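Local coordinates for protein rhamnonate dehydratase (Gibberella zeae PH-1, PDB 3FXG) that probably catalyses the magnesium-dependent dehydration of rhamnonate, as a lyase of the enolase superfamily, at residues G180-K185 / I244-E249; Y167-E172 / F343-A348; V186-C191 / I219-Y224. All blocks are in the same frame, centred on the assembly; numbering follows the deposited sequence.

In the fold
Residues 167-172 come first along the chain, on strand 163-169, and their partner 343-348 comes last, so contact 2 closes the long loop within which both other contacts lie. Contact 1 joins 180-185 to 244-249, and its loop in turn encloses contact 3, between 186-191 and 219-224. All three belong to one beta/alpha barrel. Contact 2 pairs strands 163-169 and 344-347, contact 3 pairs strand 184-187 with 219-222, and contact 1 reaches from 184-187 past 219-222 to 246-248. Backbone bonds from C168 to G183 and K185 join contact 2 to contact 1, while contacts 1 and 3 share the magnesium ion.

Contact 1 of 3, residues G180-K185 / I244-E249; sequences GFWGGK and INWWEE. With MG (magnesium ion), chain I.
E248 OE1 is gripped by three donors, K185 NZ at 2.7 Å, W246 NE1 at 3.1 Å and Q296 NE2 from outside the two segments. The setting is the TIM-type barrel of the enolase superfamily, and strands 184-187 and 246-248 are not neighbours in its sheet: strand 219-222 runs between them, so these side chains meet inside the barrel without backbone pairing. K185 NZ straddles the carboxylate on its syn side, 28° out of the plane, and stands 2.7 Å from E248 OE2 as well, forming a salt bridge to both oxygens. The indole N-H takes the anti lone pair of OE1 instead, with the acceptor close to its ring plane. Several donors on one oxygen hold the carboxylate against rotation and leave E248 OE2 directed at the magnesium ion, 2.2 Å away; D222 and E275 are the other protein ligands. Glutamate suits the place because its extended chain reaches from the strand to the metal. The lysine chain is nearly straight as far as CD and bends at chi3 (66°), which turns K185 NZ toward the carboxylate and also within 3.0 Å of the oxygen of a metal-bound water. A second metal-bound water donates to E249 OE2 at 2.7 Å. Farther from the metal the contact becomes aromatic. Broad indoles suit this end, where W182 also packs on H196 of a second subunit. The two indole side chains cross at about a right angle, with W246 CZ3 at the edge of the W182 ring, 3.9 Å from W182 CH2.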
loop_
_atom_site.group_PDB
_atom_site.type_symbol
_atom_site.label_atom_id
_atom_site.label_comp_id
_atom_site.label_asym_id
_atom_site.label_seq_id
_atom_site.Cartn_x
_atom_site.Cartn_y
_atom_site.Cartn_z
ATOM N N GLY A 180 41.033 -21.367 -10.057
ATOM C CA GLY A 180 40.520 -21.607 -8.719
ATOM C C GLY A 180 39.402 -20.702 -8.229
ATOM O O GLY A 180 38.932 -20.864 -7.101
ATOM N N PHE A 181 38.982 -19.743 -9.047
ATOM C CA PHE A 181 37.890 -18.850 -8.654
ATOM C C PHE A 181 36.604 -19.675 -8.622
ATOM O O PHE A 181 36.450 -20.611 -9.412
ATOM C CB PHE A 181 37.776 -17.695 -9.653
ATOM C CG PHE A 181 38.934 -16.735 -9.597
ATOM C CD1 PHE A 181 38.946 -15.692 -8.677
ATOM C CD2 PHE A 181 40.032 -16.900 -10.437
ATOM C CE1 PHE A 181 40.037 -14.825 -8.591
ATOM C CE2 PHE A 181 41.128 -16.041 -10.360
ATOM C CZ PHE A 181 41.130 -15.000 -9.433
ATOM N N TRP A 182 35.687 -19.346 -7.713
ATOM C CA TRP A 182 34.449 -20.111 -7.602
ATOM C C TRP A 182 33.424 -19.825 -8.692
ATOM O O TRP A 182 32.519 -20.625 -8.920
ATOM C CB TRP A 182 33.798 -19.930 -6.213
ATOM C CG TRP A 182 33.232 -18.559 -5.898
ATOM C CD1 TRP A 182 33.844 -17.560 -5.192
ATOM C CD2 TRP A 182 31.932 -18.060 -6.251
ATOM N NE1 TRP A 182 33.006 -16.473 -5.082
ATOM C CE2 TRP A 182 31.829 -16.751 -5.723
ATOM C CE3 TRP A 182 30.845 -18.589 -6.962
ATOM C CZ2 TRP A 182 30.681 -15.963 -5.887
ATOM C CZ3 TRP A 182 29.701 -17.804 -7.124
ATOM C CH2 TRP A 182 29.632 -16.505 -6.586
ATOM N N GLY A 183 33.574 -18.690 -9.366
ATOM C CA GLY A 183 32.648 -18.331 -10.426
ATOM C C GLY A 183 33.250 -17.318 -11.382
ATOM O O GLY A 183 34.300 -16.729 -11.102
ATOM N N GLY A 184 32.590 -17.113 -12.515
ATOM C CA GLY A 184 33.085 -16.156 -13.489
ATOM C C GLY A 184 32.011 -15.180 -13.927
ATOM O O GLY A 184 30.901 -15.593 -14.249
ATOM N N LYS A 185 32.331 -13.888 -13.932
ATOM C CA LYS A 185 31.373 -12.866 -14.355
ATOM C C LYS A 185 31.837 -12.258 -15.671
ATOM O O LYS A 185 32.930 -11.696 -15.755
ATOM C CB LYS A 185 31.243 -11.762 -13.301
ATOM C CG LYS A 185 30.131 -10.755 -13.601
ATOM C CD LYS A 185 29.879 -9.801 -12.422
ATOM C CE LYS A 185 31.067 -8.885 -12.173
ATOM N NZ LYS A 185 30.858 -8.006 -10.982
ATOM N N ILE A 244 21.964 -18.625 -15.316
ATOM C CA ILE A 244 22.827 -17.521 -14.895
ATOM C C ILE A 244 22.681 -17.307 -13.386
ATOM O O ILE A 244 21.567 -17.240 -12.870
ATOM C CB ILE A 244 22.456 -16.215 -15.648
ATOM C CG1 ILE A 244 22.660 -16.414 -17.153
ATOM C CG2 ILE A 244 23.292 -15.046 -15.141
ATOM C CD1 ILE A 244 24.065 -16.844 -17.540
ATOM N N ASN A 245 23.806 -17.204 -12.682
ATOM C CA ASN A 245 23.794 -17.016 -11.230
ATOM C C ASN A 245 23.139 -15.686 -10.849
ATOM O O ASN A 245 22.221 -15.650 -10.027
ATOM C CB ASN A 245 25.221 -17.073 -10.679
ATOM C CG ASN A 245 25.255 -17.243 -9.169
ATOM O OD1 ASN A 245 26.237 -16.892 -8.515
ATOM N ND2 ASN A 245 24.186 -17.795 -8.612
ATOM N N TRP A 246 23.620 -14.591 -11.427
ATOM C CA TRP A 246 23.013 -13.294 -11.164
ATOM C C TRP A 246 23.313 -12.302 -12.274
ATOM O O TRP A 246 24.298 -12.441 -13.005
ATOM C CB TRP A 246 23.440 -12.726 -9.796
ATOM C CG TRP A 246 24.798 -12.057 -9.720
ATOM C CD1 TRP A 246 25.208 -10.938 -10.396
ATOM C CD2 TRP A 246 25.884 -12.422 -8.858
ATOM N NE1 TRP A 246 26.479 -10.584 -10.001
ATOM C CE2 TRP A 246 26.916 -11.478 -9.059
ATOM C CE3 TRP A 246 26.084 -13.456 -7.931
ATOM C CZ2 TRP A 246 28.134 -11.537 -8.366
ATOM C CZ3 TRP A 246 27.295 -13.515 -7.240
ATOM C CH2 TRP A 246 28.303 -12.558 -7.464
ATOM N N TRP A 247 22.437 -11.310 -12.399
ATOM C CA TRP A 247 22.564 -10.263 -13.403
ATOM C C TRP A 247 22.940 -8.984 -12.672
ATOM O O TRP A 247 22.207 -8.527 -11.787
ATOM C CB TRP A 247 21.240 -10.102 -14.148
ATOM C CG TRP A 247 20.873 -11.325 -14.935
ATOM C CD1 TRP A 247 20.283 -12.462 -14.462
ATOM C CD2 TRP A 247 21.110 -11.545 -16.329
ATOM N NE1 TRP A 247 20.136 -13.377 -15.478
ATOM C CE2 TRP A 247 20.636 -12.838 -16.636
ATOM C CE3 TRP A 247 21.676 -10.771 -17.352
ATOM C CZ2 TRP A 247 20.711 -13.379 -17.924
ATOM C CZ3 TRP A 247 21.750 -11.310 -18.637
ATOM C CH2 TRP A 247 21.269 -12.601 -18.907
ATOM N N GLU A 248 24.077 -8.412 -13.056
ATOM C CA GLU A 248 24.617 -7.223 -12.402
ATOM C C GLU A 248 24.434 -5.875 -13.095
ATOM O O GLU A 248 24.656 -5.734 -14.298
ATOM C CB GLU A 248 26.105 -7.456 -12.129
ATOM C CG GLU A 248 26.772 -6.386 -11.286
ATOM C CD GLU A 248 28.130 -6.832 -10.776
ATOM O OE1 GLU A 248 28.249 -8.005 -10.360
ATOM O OE2 GLU A 248 29.071 -6.012 -10.780
ATOM N N GLU A 249 24.049 -4.883 -12.295
ATOM C CA GLU A 249 23.830 -3.509 -12.746
ATOM C C GLU A 249 23.116 -3.404 -14.089
ATOM O O GLU A 249 23.590 -2.730 -15.005
ATOM C CB GLU A 249 25.167 -2.754 -12.801
ATOM C CG GLU A 249 25.024 -1.268 -12.465
ATOM C CD GLU A 249 26.347 -0.512 -12.419
ATOM O OE1 GLU A 249 26.344 0.638 -11.929
ATOM O OE2 GLU A 249 27.382 -1.053 -12.875
HETATM MG MG MG I . 30.036 -4.487 -12.093
HETATM O O HOH W 1 32.293 -5.404 -11.621
HETATM O O HOH W 2 28.976 -3.103 -13.572
#

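Contact 2 of 3, residues Y167-E172 / F343-A348; sequences YCTGPE and FQEYLA
Two torsions bring Y167 and E345 together: Y167 CG stands between its own backbone N and carbonyl carbon (chi1 69°), which lays the phenol ring over the neighbouring strand, while E345 CG is turned away from its N (chi1 164°), sending an extended chain past the ring. They face the interior of the beta/alpha barrel where strands 163-169 and 344-347 pair in parallel, joining an early strand to one that follows it by some 170 residues. E345 CA lies over a face of the Y167 ring, 4.0 Å from its centroid, a CH-pi contact, and E345 CB approaches Y167 OH to 3.3 Å. The phenol oxygen itself is hydrogen-bonded to K185 NZ. At the end of the glutamate chain T169 OG1 donates to the anti lone pair of E345 OE2 over 2.6 Å. That oxygen also forms a salt bridge with K185, and OE1 accepts from the backbone N of A326, so both carboxylate oxygens are satisfied although the residue is buried. Threonine fits here, since its short branch brings a hydroxyl to the carboxylate at hydrogen-bonding distance. The strands themselves are held by alternating backbone bonds; T169 N to Y346 O, at 2.9 Å, is nearly straight (176°), and A348 N closes the series on T169 O. At one end F343 CD1 packs at the edge of the tyrosine ring, 3.9 Å from Y167 CD2. C168 points to the same outer side of the sheet as Y346, and C168 SG rests 4.0 Å from A348 CB, just past the end of the strand.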
loop_
_atom_site.group_PDB
_atom_site.type_symbol
_atom_site.label_atom_id
_atom_site.label_comp_id
_atom_site.label_asym_id
_atom_site.label_seq_id
_atom_site.Cartn_x
_atom_site.Cartn_y
_atom_site.Cartn_z
ATOM N N TYR A 167 35.525 -14.574 -7.032
ATOM C CA TYR A 167 34.936 -14.976 -8.296
ATOM C C TYR A 167 35.707 -14.052 -9.238
ATOM O O TYR A 167 36.186 -12.999 -8.817
ATOM C CB TYR A 167 33.417 -14.740 -8.331
ATOM C CG TYR A 167 32.947 -13.305 -8.344
ATOM C CD1 TYR A 167 32.898 -12.576 -9.533
ATOM C CD2 TYR A 167 32.483 -12.696 -7.177
ATOM C CE1 TYR A 167 32.392 -11.280 -9.560
ATOM C CE2 TYR A 167 31.977 -11.401 -7.194
ATOM C CZ TYR A 167 31.931 -10.700 -8.388
ATOM O OH TYR A 167 31.410 -9.426 -8.414
ATOM N N CYS A 168 35.863 -14.439 -10.495
ATOM C CA CYS A 168 36.644 -13.628 -11.413
ATOM C C CYS A 168 35.820 -12.936 -12.487
ATOM O O CYS A 168 35.039 -13.580 -13.189
ATOM C CB CYS A 168 37.716 -14.506 -12.068
ATOM S SG CYS A 168 38.858 -13.632 -13.149
ATOM N N THR A 169 36.002 -11.623 -12.606
ATOM C CA THR A 169 35.291 -10.835 -13.610
ATOM C C THR A 169 36.198 -10.661 -14.822
ATOM O O THR A 169 37.296 -10.115 -14.714
ATOM C CB THR A 169 34.904 -9.442 -13.074
ATOM O OG1 THR A 169 34.097 -9.591 -11.900
ATOM C CG2 THR A 169 34.124 -8.660 -14.123
ATOM N N GLY A 170 35.735 -11.135 -15.973
ATOM C CA GLY A 170 36.531 -11.028 -17.182
ATOM C C GLY A 170 35.911 -11.771 -18.350
ATOM O O GLY A 170 34.914 -12.470 -18.190
ATOM N N PRO A 171 36.500 -11.653 -19.546
ATOM C CA PRO A 171 35.988 -12.317 -20.745
ATOM C C PRO A 171 36.251 -13.816 -20.866
ATOM O O PRO A 171 35.709 -14.466 -21.761
ATOM C CB PRO A 171 36.655 -11.531 -21.866
ATOM C CG PRO A 171 37.998 -11.257 -21.291
ATOM C CD PRO A 171 37.671 -10.818 -19.872
ATOM N N GLU A 172 37.065 -14.373 -19.978
ATOM C CA GLU A 172 37.381 -15.799 -20.064
ATOM C C GLU A 172 37.046 -16.601 -18.808
ATOM O O GLU A 172 37.922 -16.893 -17.997
ATOM C CB GLU A 172 38.866 -15.978 -20.395
ATOM C CG GLU A 172 39.320 -15.321 -21.701
ATOM C CD GLU A 172 38.727 -15.977 -22.936
ATOM O OE1 GLU A 172 38.329 -17.158 -22.858
ATOM O OE2 GLU A 172 38.673 -15.315 -23.994
ATOM N N PHE A 343 31.947 -13.086 -0.031
ATOM C CA PHE A 343 33.056 -13.305 -0.942
ATOM C C PHE A 343 33.521 -12.014 -1.574
ATOM O O PHE A 343 33.016 -10.938 -1.259
ATOM C CB PHE A 343 32.668 -14.330 -2.010
ATOM C CG PHE A 343 31.298 -14.115 -2.589
ATOM C CD1 PHE A 343 31.080 -13.139 -3.554
ATOM C CD2 PHE A 343 30.223 -14.881 -2.156
ATOM C CE1 PHE A 343 29.803 -12.927 -4.080
ATOM C CE2 PHE A 343 28.942 -14.677 -2.675
ATOM C CZ PHE A 343 28.737 -13.695 -3.640
ATOM N N GLN A 344 34.482 -12.131 -2.479
ATOM C CA GLN A 344 35.066 -10.967 -3.112
ATOM C C GLN A 344 35.200 -11.071 -4.622
ATOM O O GLN A 344 35.329 -12.158 -5.180
ATOM C CB GLN A 344 36.449 -10.726 -2.500
ATOM C CG GLN A 344 37.266 -9.686 -3.218
ATOM C CD GLN A 344 37.111 -8.314 -2.622
ATOM O OE1 GLN A 344 37.301 -7.310 -3.303
ATOM N NE2 GLN A 344 36.786 -8.260 -1.339
ATOM N N GLU A 345 35.179 -9.917 -5.277
ATOM C CA GLU A 345 35.337 -9.864 -6.717
ATOM C C GLU A 345 36.773 -9.496 -7.064
ATOM O O GLU A 345 37.421 -8.730 -6.350
ATOM C CB GLU A 345 34.419 -8.807 -7.331
ATOM C CG GLU A 345 34.821 -8.430 -8.757
ATOM C CD GLU A 345 33.980 -7.317 -9.355
ATOM O OE1 GLU A 345 33.701 -6.331 -8.643
ATOM O OE2 GLU A 345 33.614 -7.420 -10.548
ATOM N N TYR A 346 37.272 -10.067 -8.149
ATOM C CA TYR A 346 38.594 -9.718 -8.632
ATOM C C TYR A 346 38.408 -9.439 -10.109
ATOM O O TYR A 346 37.994 -10.317 -10.868
ATOM C CB TYR A 346 39.615 -10.835 -8.458
ATOM C CG TYR A 346 41.015 -10.275 -8.546
ATOM C CD1 TYR A 346 41.580 -9.611 -7.457
ATOM C CD2 TYR A 346 41.742 -10.328 -9.735
ATOM C CE1 TYR A 346 42.830 -9.010 -7.542
ATOM C CE2 TYR A 346 43.000 -9.723 -9.837
ATOM C CZ TYR A 346 43.534 -9.068 -8.732
ATOM O OH TYR A 346 44.769 -8.466 -8.796
ATOM N N LEU A 347 38.682 -8.203 -10.502
ATOM C CA LEU A 347 38.540 -7.789 -11.888
ATOM C C LEU A 347 39.807 -8.176 -12.635
ATOM O O LEU A 347 40.859 -7.574 -12.425
ATOM C CB LEU A 347 38.313 -6.275 -11.946
ATOM C CG LEU A 347 37.909 -5.613 -13.267
ATOM C CD1 LEU A 347 37.550 -4.153 -13.007
ATOM C CD2 LEU A 347 39.042 -5.715 -14.274
ATOM N N ALA A 348 39.708 -9.189 -13.493
ATOM C CA ALA A 348 40.858 -9.649 -14.268
ATOM C C ALA A 348 41.492 -8.455 -14.968
ATOM O O ALA A 348 40.913 -7.880 -15.888
ATOM C CB ALA A 348 40.424 -10.687 -15.294
#

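Contact 3 of 3, residues V186-C191 / I219-Y224; sequences VPLPFC and IMVDCY. With MG (magnesium ion), chain I.
The flat carboxylate of D222, a residue paired with P187 across the strands, is used through both of its oxygens: D222 OD2 binds the magnesium ion at 2.2 Å, while D222 OD1 accepts from Y224 N at 2.9 Å and from a metal-bound water at 2.7 Å. Beyond the pairing, the F190 ring has P189 CB over one face, displaced toward the rim, and forms a cation-pi contact with K201; the Y224 ring forms another with R56. This is the beta-alpha-beta unit of the barrel in which strand 184-187, helix 195-213 and strand 219-222 follow one another, the two strands lying side by side and parallel. V186 N donates to the O of M220, a selenomethionine (2.9 Å), V186 O accepts from D222 N (2.8 Å), and L188 N then bonds to D222 O with an angle of 172°. Proline is tolerated between them because the N of P187 is turned away from strand 219-222, so the missing N-H costs this pairing nothing. V186 and V221 are paired on the helix-facing side, where branched apolar residues suit the core. L188 joins them as the strand gives way to loop: with CG opposite its backbone N (chi1 -171°), L188 CD1 meets V221 CG1 at 4.1 Å and L188 CD2 meets C223 SG at 4.0 Å. On the other side D222 CG also lies opposite its N (chi1 -168°), which directs the carboxylate into the barrel. The bond from Y224 N makes an Asx turn just past the strand. Aspartate is short enough to allow a division of labour: OD2 binds the metal, while Y224 N and the metal-bound water both donate to OD1 and hold the carboxylate's rotation.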
loop_
_atom_site.group_PDB
_atom_site.type_symbol
_atom_site.label_atom_id
_atom_site.label_comp_id
_atom_site.label_asym_id
_atom_site.label_seq_id
_atom_site.Cartn_x
_atom_site.Cartn_y
_atom_site.Cartn_z
ATOM N N VAL A 186 30.999 -12.368 -16.696
ATOM C CA VAL A 186 31.333 -11.850 -18.015
ATOM C C VAL A 186 30.569 -10.571 -18.359
ATOM O O VAL A 186 29.467 -10.337 -17.864
ATOM C CB VAL A 186 31.051 -12.917 -19.105
ATOM C CG1 VAL A 186 31.898 -14.160 -18.846
ATOM C CG2 VAL A 186 29.580 -13.289 -19.107
ATOM N N PRO A 187 31.161 -9.714 -19.200
ATOM C CA PRO A 187 30.493 -8.469 -19.584
ATOM C C PRO A 187 29.544 -8.679 -20.769
ATOM O O PRO A 187 29.913 -9.301 -21.767
ATOM C CB PRO A 187 31.661 -7.545 -19.916
ATOM C CG PRO A 187 32.664 -8.488 -20.507
ATOM C CD PRO A 187 32.575 -9.716 -19.625
ATOM N N LEU A 188 28.317 -8.178 -20.638
ATOM C CA LEU A 188 27.316 -8.291 -21.695
ATOM C C LEU A 188 27.809 -7.430 -22.852
ATOM O O LEU A 188 28.093 -6.248 -22.674
ATOM C CB LEU A 188 25.964 -7.773 -21.202
ATOM C CG LEU A 188 24.773 -8.024 -22.127
ATOM C CD1 LEU A 188 24.400 -9.498 -22.074
ATOM C CD2 LEU A 188 23.595 -7.167 -21.688
ATOM N N PRO A 189 27.911 -8.013 -24.056
ATOM C CA PRO A 189 28.386 -7.298 -25.242
ATOM C C PRO A 189 27.510 -6.258 -25.940
ATOM O O PRO A 189 28.024 -5.236 -26.396
ATOM C CB PRO A 189 28.775 -8.437 -26.184
ATOM C CG PRO A 189 27.750 -9.477 -25.872
ATOM C CD PRO A 189 27.697 -9.442 -24.353
ATOM N N PHE A 190 26.204 -6.487 -26.025
ATOM C CA PHE A 190 25.353 -5.540 -26.743
ATOM C C PHE A 190 24.232 -4.886 -25.942
ATOM O O PHE A 190 23.632 -5.508 -25.067
ATOM C CB PHE A 190 24.797 -6.241 -27.982
ATOM C CG PHE A 190 25.855 -6.956 -28.774
ATOM C CD1 PHE A 190 26.798 -6.239 -29.505
ATOM C CD2 PHE A 190 25.968 -8.342 -28.713
ATOM C CE1 PHE A 190 27.843 -6.890 -30.162
ATOM C CE2 PHE A 190 27.010 -9.003 -29.365
ATOM C CZ PHE A 190 27.948 -8.274 -30.089
ATOM N N CYS A 191 23.961 -3.621 -26.262
ATOM C CA CYS A 191 22.935 -2.838 -25.583
ATOM C C CYS A 191 21.567 -2.965 -26.258
ATOM O O CYS A 191 21.457 -3.492 -27.363
ATOM C CB CYS A 191 23.352 -1.363 -25.533
ATOM S SG CYS A 191 23.185 -0.481 -27.107
ATOM N N ILE A 219 28.126 -18.693 -13.418
ATOM C CA ILE A 219 28.392 -17.637 -14.385
ATOM C C ILE A 219 27.476 -16.459 -14.077
ATOM O O ILE A 219 26.258 -16.620 -13.980
ATOM C CB ILE A 219 28.114 -18.096 -15.836
ATOM C CG1 ILE A 219 29.138 -19.150 -16.257
ATOM C CG2 ILE A 219 28.165 -16.897 -16.787
ATOM C CD1 ILE A 219 28.914 -19.689 -17.651
HETATM N N MSE A 220 28.073 -15.286 -13.909
HETATM C CA MSE A 220 27.325 -14.067 -13.631
HETATM C C MSE A 220 27.470 -13.156 -14.851
HETATM O O MSE A 220 28.420 -13.294 -15.619
HETATM C CB MSE A 220 27.883 -13.367 -12.386
HETATM C CG MSE A 220 27.681 -14.134 -11.079
HETATM SE SE MSE A 220 28.790 -15.725 -10.876
HETATM C CE MSE A 220 30.195 -14.975 -9.772
ATOM N N VAL A 221 26.536 -12.229 -15.032
ATOM C CA VAL A 221 26.594 -11.324 -16.174
ATOM C C VAL A 221 26.589 -9.861 -15.750
ATOM O O VAL A 221 25.669 -9.406 -15.068
ATOM C CB VAL A 221 25.402 -11.569 -17.131
ATOM C CG1 VAL A 221 25.519 -10.673 -18.357
ATOM C CG2 VAL A 221 25.364 -13.044 -17.543
ATOM N N ASP A 222 27.619 -9.127 -16.156
ATOM C CA ASP A 222 27.717 -7.708 -15.823
ATOM C C ASP A 222 27.137 -6.899 -16.974
ATOM O O ASP A 222 27.534 -7.079 -18.126
ATOM C CB ASP A 222 29.173 -7.313 -15.593
ATOM C CG ASP A 222 29.309 -5.943 -14.958
ATOM O OD1 ASP A 222 28.889 -4.946 -15.581
ATOM O OD2 ASP A 222 29.837 -5.866 -13.831
ATOM N N CYS A 223 26.206 -6.003 -16.660
ATOM C CA CYS A 223 25.551 -5.195 -17.683
ATOM C C CYS A 223 25.930 -3.711 -17.685
ATOM O O CYS A 223 25.390 -2.928 -18.468
ATOM C CB CYS A 223 24.033 -5.359 -17.560
ATOM S SG CYS A 223 23.468 -7.089 -17.706
ATOM N N TYR A 224 26.863 -3.339 -16.814
ATOM C CA TYR A 224 27.359 -1.965 -16.703
ATOM C C TYR A 224 26.302 -0.868 -16.923
ATOM O O TYR A 224 26.428 -0.049 -17.837
ATOM C CB TYR A 224 28.534 -1.772 -17.681
ATOM C CG TYR A 224 29.407 -0.562 -17.397
ATOM C CD1 TYR A 224 30.138 -0.463 -16.209
ATOM C CD2 TYR A 224 29.487 0.494 -18.306
ATOM C CE1 TYR A 224 30.927 0.664 -15.933
ATOM C CE2 TYR A 224 30.268 1.622 -18.039
ATOM C CZ TYR A 224 30.982 1.701 -16.852
ATOM O OH TYR A 224 31.727 2.828 -16.578
HETATM MG MG MG I . 30.036 -4.487 -12.093
HETATM O O HOH W 2 28.976 -3.103 -13.572
HETATM O O HOH W 1 32.293 -5.404 -11.621
#